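Initiator protein NS1 (Murine minute virus, PDB 4R94) nicks viral DNA at the replication origin through this N-terminal nuclease domain and, as a whole, unwinds DNA as an ATP-driven helicase to start parvoviral genome replication. Local coordinates at residues 114-119 / 128-133; 70-75 / 239-244. All blocks are in the same frame, centred on the assembly; numbering follows the deposited sequence.

Contact 1: residues 114-119 / 128-133. With MG (magnesium ion), chain B.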
loop_
_atom_site.group_PDB
_atom_site.type_symbol
_atom_site.label_atom_id
_atom_site.label_comp_id
_atom_site.label_asym_id
_atom_site.label_seq_id
_atom_site.Cartn_x
_atom_site.Cartn_y
_atom_site.Cartn_z
ATOM N N TRP A 114 -0.035 8.370 7.843
ATOM C CA TRP A 114 0.232 7.466 6.737
ATOM C C TRP A 114 -0.864 7.485 5.690
ATOM O O TRP A 114 -1.997 7.894 5.933
ATOM C CB TRP A 114 0.497 6.021 7.229
ATOM C CG TRP A 114 -0.576 5.378 8.085
ATOM C CD1 TRP A 114 -0.564 5.236 9.445
ATOM C CD2 TRP A 114 -1.798 4.791 7.633
ATOM N NE1 TRP A 114 -1.708 4.609 9.865
ATOM C CE2 TRP A 114 -2.485 4.319 8.767
ATOM C CE3 TRP A 114 -2.382 4.615 6.369
ATOM C CZ2 TRP A 114 -3.729 3.697 8.683
ATOM C CZ3 TRP A 114 -3.603 4.002 6.283
ATOM C CH2 TRP A 114 -4.270 3.537 7.436
ATOM N N PHE A 115 -0.490 7.026 4.503
ATOM C CA PHE A 115 -1.376 6.965 3.358
ATOM C C PHE A 115 -1.007 5.730 2.570
ATOM O O PHE A 115 0.176 5.474 2.349
ATOM C CB PHE A 115 -1.219 8.225 2.478
ATOM C CG PHE A 115 -1.974 8.168 1.174
ATOM C CD1 PHE A 115 -3.322 8.509 1.114
ATOM C CD2 PHE A 115 -1.330 7.790 0.006
ATOM C CE1 PHE A 115 -4.021 8.459 -0.082
ATOM C CE2 PHE A 115 -2.023 7.737 -1.206
ATOM C CZ PHE A 115 -3.373 8.066 -1.246
ATOM N N VAL A 116 -2.013 4.983 2.141
ATOM C CA VAL A 116 -1.813 3.745 1.412
ATOM C C VAL A 116 -2.589 3.806 0.100
ATOM O O VAL A 116 -3.749 4.224 0.099
ATOM C CB VAL A 116 -2.288 2.562 2.298
ATOM C CG1 VAL A 116 -2.485 1.287 1.494
ATOM C CG2 VAL A 116 -1.313 2.368 3.468
ATOM N N GLN A 117 -1.971 3.444 -1.028
ATOM C CA GLN A 117 -2.712 3.382 -2.293
ATOM C C GLN A 117 -2.294 2.198 -3.156
ATOM O O GLN A 117 -1.122 2.067 -3.566
ATOM C CB GLN A 117 -2.551 4.673 -3.104
ATOM C CG GLN A 117 -3.283 4.608 -4.444
ATOM C CD GLN A 117 -3.695 5.993 -4.924
ATOM O OE1 GLN A 117 -4.450 6.687 -4.243
ATOM N NE2 GLN A 117 -3.224 6.386 -6.104
ATOM N N HIS A 118 -3.264 1.337 -3.429
ATOM C CA HIS A 118 -3.052 0.180 -4.294
ATOM C C HIS A 118 -3.237 0.570 -5.740
ATOM O O HIS A 118 -4.237 1.202 -6.083
ATOM C CB HIS A 118 -4.031 -0.941 -3.977
ATOM C CG HIS A 118 -3.898 -1.473 -2.584
ATOM N ND1 HIS A 118 -3.186 -2.609 -2.295
ATOM C CD2 HIS A 118 -4.375 -0.997 -1.410
ATOM C CE1 HIS A 118 -3.253 -2.836 -0.989
ATOM N NE2 HIS A 118 -3.956 -1.865 -0.434
ATOM N N GLU A 119 -2.292 0.152 -6.572
ATOM C CA GLU A 119 -2.273 0.496 -7.990
ATOM C C GLU A 119 -1.927 -0.698 -8.882
ATOM O O GLU A 119 -1.528 -1.772 -8.413
ATOM C CB GLU A 119 -1.270 1.627 -8.257
ATOM C CG GLU A 119 -1.568 2.911 -7.494
ATOM C CD GLU A 119 -0.634 4.057 -7.852
ATOM O OE1 GLU A 119 0.468 3.813 -8.401
ATOM O OE2 GLU A 119 -1.010 5.201 -7.548
ATOM N N CYS A 128 1.601 -1.534 -3.970
ATOM C CA CYS A 128 0.952 -0.688 -2.983
ATOM C C CYS A 128 1.917 0.373 -2.474
ATOM O O CYS A 128 2.946 0.061 -1.872
ATOM C CB CYS A 128 0.404 -1.566 -1.841
ATOM S SG CYS A 128 -0.521 -0.623 -0.635
ATOM N N HIS A 129 1.599 1.628 -2.764
ATOM C CA HIS A 129 2.347 2.750 -2.234
ATOM C C HIS A 129 1.997 3.008 -0.780
ATOM O O HIS A 129 0.828 3.006 -0.401
ATOM C CB HIS A 129 2.058 4.004 -3.041
ATOM C CG HIS A 129 2.557 3.934 -4.440
ATOM N ND1 HIS A 129 3.806 4.388 -4.795
ATOM C CD2 HIS A 129 1.977 3.470 -5.571
ATOM C CE1 HIS A 129 3.974 4.220 -6.096
ATOM N NE2 HIS A 129 2.883 3.657 -6.589
ATOM N N VAL A 130 3.023 3.236 0.021
ATOM C CA VAL A 130 2.842 3.685 1.393
ATOM C C VAL A 130 3.673 4.925 1.677
ATOM O O VAL A 130 4.893 4.922 1.500
ATOM C CB VAL A 130 3.227 2.596 2.406
ATOM C CG1 VAL A 130 3.028 3.119 3.845
ATOM C CG2 VAL A 130 2.437 1.338 2.141
ATOM N N LEU A 131 3.008 5.977 2.140
ATOM C CA LEU A 131 3.712 7.125 2.704
ATOM C C LEU A 131 3.557 7.047 4.209
ATOM O O LEU A 131 2.445 6.859 4.695
ATOM C CB LEU A 131 3.134 8.445 2.179
ATOM C CG LEU A 131 3.111 8.630 0.659
ATOM C CD1 LEU A 131 2.566 10.033 0.324
ATOM C CD2 LEU A 131 4.492 8.397 0.047
ATOM N N ILE A 132 4.642 7.189 4.957
ATOM C CA ILE A 132 4.516 7.120 6.413
ATOM C C ILE A 132 5.603 7.932 7.110
ATOM O O ILE A 132 6.781 7.885 6.728
ATOM C CB ILE A 132 4.555 5.642 6.914
ATOM C CG1 ILE A 132 4.334 5.564 8.427
ATOM C CG2 ILE A 132 5.858 4.959 6.510
ATOM C CD1 ILE A 132 3.994 4.164 8.904
ATOM N N GLY A 133 5.196 8.680 8.132
ATOM C CA GLY A 133 6.133 9.485 8.889
ATOM C C GLY A 133 5.486 10.081 10.121
ATOM O O GLY A 133 4.333 9.776 10.466
HETATM MG MG MG B . 2.443 3.274 -8.720
HETATM O O HOH W 1 4.475 2.923 -9.184
HETATM O O HOH W 2 1.725 2.933 -10.712
HETATM O O HOH W 3 2.896 5.229 -9.146
#
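Glu119 and His129 meet at the magnesium ion, the carboxylate plane turned 66° from the imidazole ring. Glu119 OE1 ligates the metal at 2.1 Å and His129 NE2 at 2.2 Å, which brings these two ligand atoms close without a hydrogen bond between them. With CG anti to the carbonyl carbon (chi1 -60°) and an extended chain beyond it, Glu119 reaches across to the ion; three waters and His127 complete the coordination. Glu119 OE2 accepts from Gln117 NE2 on its anti lone pair (2.9 Å) and forms a salt bridge with Lys214, so both carboxylate oxygens are held. This is the metal site of an HUH-type nickase, built on the central antiparallel hairpin of strands 112-121 and 125-134, with the nucleophile Tyr210 close to Glu119. Paired backbone hydrogen bonds join Phe115 to Leu131 and Gln117 to His129. On the face turned to helix 81-104, Cys128 SG sits over the centre of the His118 ring, 3.6 Å from its centroid and 13° off the normal, and also touches Val116 CG1 at 3.5 Å. Asp91 and Trp126 hold the two ring nitrogens of His118. Farther along, Val116 and Val130 lie side by side, CG2 to CG2 at 4.1 Å.

Contact 2: residues 70-75 / 239-244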
loop_
_atom_site.group_PDB
_atom_site.type_symbol
_atom_site.label_atom_id
_atom_site.label_comp_id
_atom_site.label_asym_id
_atom_site.label_seq_id
_atom_site.Cartn_x
_atom_site.Cartn_y
_atom_site.Cartn_z
ATOM N N SER A 70 -16.519 3.691 -1.493
ATOM C CA SER A 70 -15.892 4.535 -2.517
ATOM C C SER A 70 -16.332 4.122 -3.915
ATOM O O SER A 70 -15.937 4.729 -4.916
ATOM C CB SER A 70 -14.367 4.481 -2.402
ATOM O OG SER A 70 -13.885 3.191 -2.684
ATOM N N GLU A 71 -17.151 3.081 -3.974
ATOM C CA GLU A 71 -17.680 2.601 -5.239
ATOM C C GLU A 71 -18.686 3.588 -5.800
ATOM O O GLU A 71 -19.619 4.004 -5.107
ATOM C CB GLU A 71 -18.329 1.230 -5.065
ATOM C CG GLU A 71 -18.795 0.616 -6.367
ATOM C CD GLU A 71 -19.060 -0.863 -6.230
ATOM O OE1 GLU A 71 -19.908 -1.239 -5.389
ATOM O OE2 GLU A 71 -18.407 -1.649 -6.947
ATOM N N ASP A 72 -18.480 3.972 -7.055
ATOM C CA ASP A 72 -19.432 4.813 -7.760
ATOM C C ASP A 72 -20.396 3.917 -8.527
ATOM O O ASP A 72 -20.002 3.228 -9.469
ATOM C CB ASP A 72 -18.712 5.779 -8.701
ATOM C CG ASP A 72 -19.555 6.992 -9.045
ATOM O OD1 ASP A 72 -20.795 6.854 -9.133
ATOM O OD2 ASP A 72 -18.977 8.086 -9.222
ATOM N N MET A 73 -21.658 3.921 -8.110
ATOM C CA MET A 73 -22.646 2.994 -8.653
ATOM C C MET A 73 -23.412 3.563 -9.843
ATOM O O MET A 73 -24.191 2.850 -10.477
ATOM C CB MET A 73 -23.632 2.575 -7.559
ATOM C CG MET A 73 -23.070 1.552 -6.594
ATOM S SD MET A 73 -24.129 1.297 -5.160
ATOM C CE MET A 73 -23.291 -0.079 -4.392
ATOM N N GLU A 74 -23.196 4.844 -10.138
ATOM C CA GLU A 74 -23.785 5.457 -11.325
ATOM C C GLU A 74 -23.433 4.628 -12.553
ATOM O O GLU A 74 -24.297 4.295 -13.366
ATOM C CB GLU A 74 -23.302 6.900 -11.500
ATOM C CG GLU A 74 -23.831 7.868 -10.454
ATOM C CD GLU A 74 -23.488 9.313 -10.769
ATOM O OE1 GLU A 74 -22.897 9.569 -11.842
ATOM O OE2 GLU A 74 -23.812 10.194 -9.944
ATOM N N TRP A 75 -22.155 4.284 -12.665
ATOM C CA TRP A 75 -21.684 3.384 -13.706
ATOM C C TRP A 75 -21.505 1.984 -13.129
ATOM O O TRP A 75 -21.755 1.758 -11.945
ATOM C CB TRP A 75 -20.374 3.895 -14.310
ATOM C CG TRP A 75 -20.482 5.281 -14.881
ATOM C CD1 TRP A 75 -20.932 5.623 -16.123
ATOM C CD2 TRP A 75 -20.135 6.511 -14.228
ATOM N NE1 TRP A 75 -20.888 6.988 -16.285
ATOM C CE2 TRP A 75 -20.401 7.556 -15.137
ATOM C CE3 TRP A 75 -19.625 6.829 -12.965
ATOM C CZ2 TRP A 75 -20.175 8.896 -14.822
ATOM C CZ3 TRP A 75 -19.402 8.160 -12.655
ATOM C CH2 TRP A 75 -19.676 9.177 -13.580
ATOM N N PHE A 239 -13.097 6.869 1.704
ATOM C CA PHE A 239 -14.416 6.642 1.127
ATOM C C PHE A 239 -14.693 7.513 -0.086
ATOM O O PHE A 239 -15.784 7.465 -0.646
ATOM C CB PHE A 239 -15.511 6.873 2.182
ATOM C CG PHE A 239 -15.458 5.926 3.361
ATOM C CD1 PHE A 239 -14.691 4.765 3.341
ATOM C CD2 PHE A 239 -16.204 6.207 4.499
ATOM C CE1 PHE A 239 -14.660 3.910 4.444
ATOM C CE2 PHE A 239 -16.180 5.356 5.601
ATOM C CZ PHE A 239 -15.410 4.207 5.571
ATOM N N LEU A 240 -13.708 8.303 -0.511
ATOM C CA LEU A 240 -13.925 9.203 -1.643
ATOM C C LEU A 240 -14.010 8.483 -2.991
ATOM O O LEU A 240 -13.168 7.644 -3.319
ATOM C CB LEU A 240 -12.811 10.252 -1.710
ATOM C CG LEU A 240 -12.615 11.137 -0.480
ATOM C CD1 LEU A 240 -11.535 12.193 -0.758
ATOM C CD2 LEU A 240 -13.933 11.801 -0.096
ATOM N N LYS A 241 -15.024 8.843 -3.779
ATOM C CA LYS A 241 -15.159 8.370 -5.151
ATOM C C LYS A 241 -14.152 9.120 -6.027
ATOM O O LYS A 241 -13.639 10.154 -5.601
ATOM C CB LYS A 241 -16.587 8.586 -5.646
ATOM C CG LYS A 241 -17.638 7.880 -4.781
ATOM C CD LYS A 241 -19.061 8.303 -5.137
ATOM C CE LYS A 241 -20.071 7.341 -4.515
ATOM N NZ LYS A 241 -19.797 7.104 -3.071
ATOM N N GLU A 242 -13.872 8.616 -7.235
ATOM C CA GLU A 242 -12.833 9.235 -8.072
ATOM C C GLU A 242 -13.111 10.716 -8.309
ATOM O O GLU A 242 -12.206 11.537 -8.227
ATOM C CB GLU A 242 -12.668 8.547 -9.439
ATOM C CG GLU A 242 -11.419 9.100 -10.167
ATOM C CD GLU A 242 -11.225 8.677 -11.621
ATOM O OE1 GLU A 242 -11.633 7.565 -12.015
ATOM O OE2 GLU A 242 -10.629 9.485 -12.381
ATOM N N GLY A 243 -14.365 11.052 -8.586
ATOM C CA GLY A 243 -14.731 12.437 -8.829
ATOM C C GLY A 243 -14.443 13.319 -7.634
ATOM O O GLY A 243 -14.001 14.450 -7.783
ATOM N N GLU A 244 -14.668 12.784 -6.439
ATOM C CA GLU A 244 -14.455 13.538 -5.212
ATOM C C GLU A 244 -12.963 13.734 -4.946
ATOM O O GLU A 244 -12.549 14.745 -4.386
ATOM C CB GLU A 244 -15.123 12.826 -4.025
ATOM C CG GLU A 244 -16.651 12.761 -4.156
ATOM C CD GLU A 244 -17.325 11.950 -3.057
ATOM O OE1 GLU A 244 -16.882 10.814 -2.774
ATOM O OE2 GLU A 244 -18.315 12.451 -2.480
HETATM O O HOH W 4 -15.023 5.809 -7.437
HETATM O O HOH W 5 -16.598 9.459 -9.415
#
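Asp72 OD2 accepts a hydrogen bond from a water at 2.8 Å, and the same water accepts from Gly243 N, tying the loop after helix 54-70 to the first turn of helix 242-252. A second water links Ser70 O, to which it donates at 2.9 Å, with Glu242 N, from which it accepts. No direct hydrogen bond joins the two segments, so these two bridges carry the polar part of the contact. Beside these bridges the aliphatic chain of Lys241 runs along the 70-72 backbone and meets Asp72 at about a right angle: CG packs on Ser70 O at 3.6 Å, CD lies near the carboxylate, and CE comes within 3.4 Å of Glu71 O. The bend at the end of the lysine (chi4 49°) turns NZ to a weak hydrogen bond with Gln69 O, and NZ stays 6.1 Å from Asp72 OD1, too far for a salt bridge. Ser70 CB rests against Leu240 O at 3.5 Å, while its hydroxyl is engaged with the Thr66 and Trp67 carbonyls of its own helix. The other carboxylate oxygen of Asp72, OD1, accepts from Glu74 N in an Asx turn. At the helix start, Glu244 OE1 takes a nearly straight bond (173°) from Lys241 N, the residue at the N-cap position; the N3 glutamate caps this amide as in half a capping box, whose reciprocal bond a lysine cannot accept.

Contact 1 lies in the core of the nuclease domain, on neighbouring strands of the six-stranded antiparallel sheet, whereas contact 2 lies peripherally; their centres are about 20 Å apart and their nearest atoms about 8 Å, without touching. Along the chain, segment 70-75 comes first, the hairpin of contact 1 follows, and segment 239-244 comes last, so contact 2 brings together parts of the chain that flank the metal-binding strands. Helix 81-104, which follows the 70-75 loop, packs on one face of the hairpin, and Arg245 of helix 242-252 hydrogen-bonds to Gln117. Thus both sides of contact 2 lead into elements that border the hairpin, though contact 2 itself lies away from the nickase site.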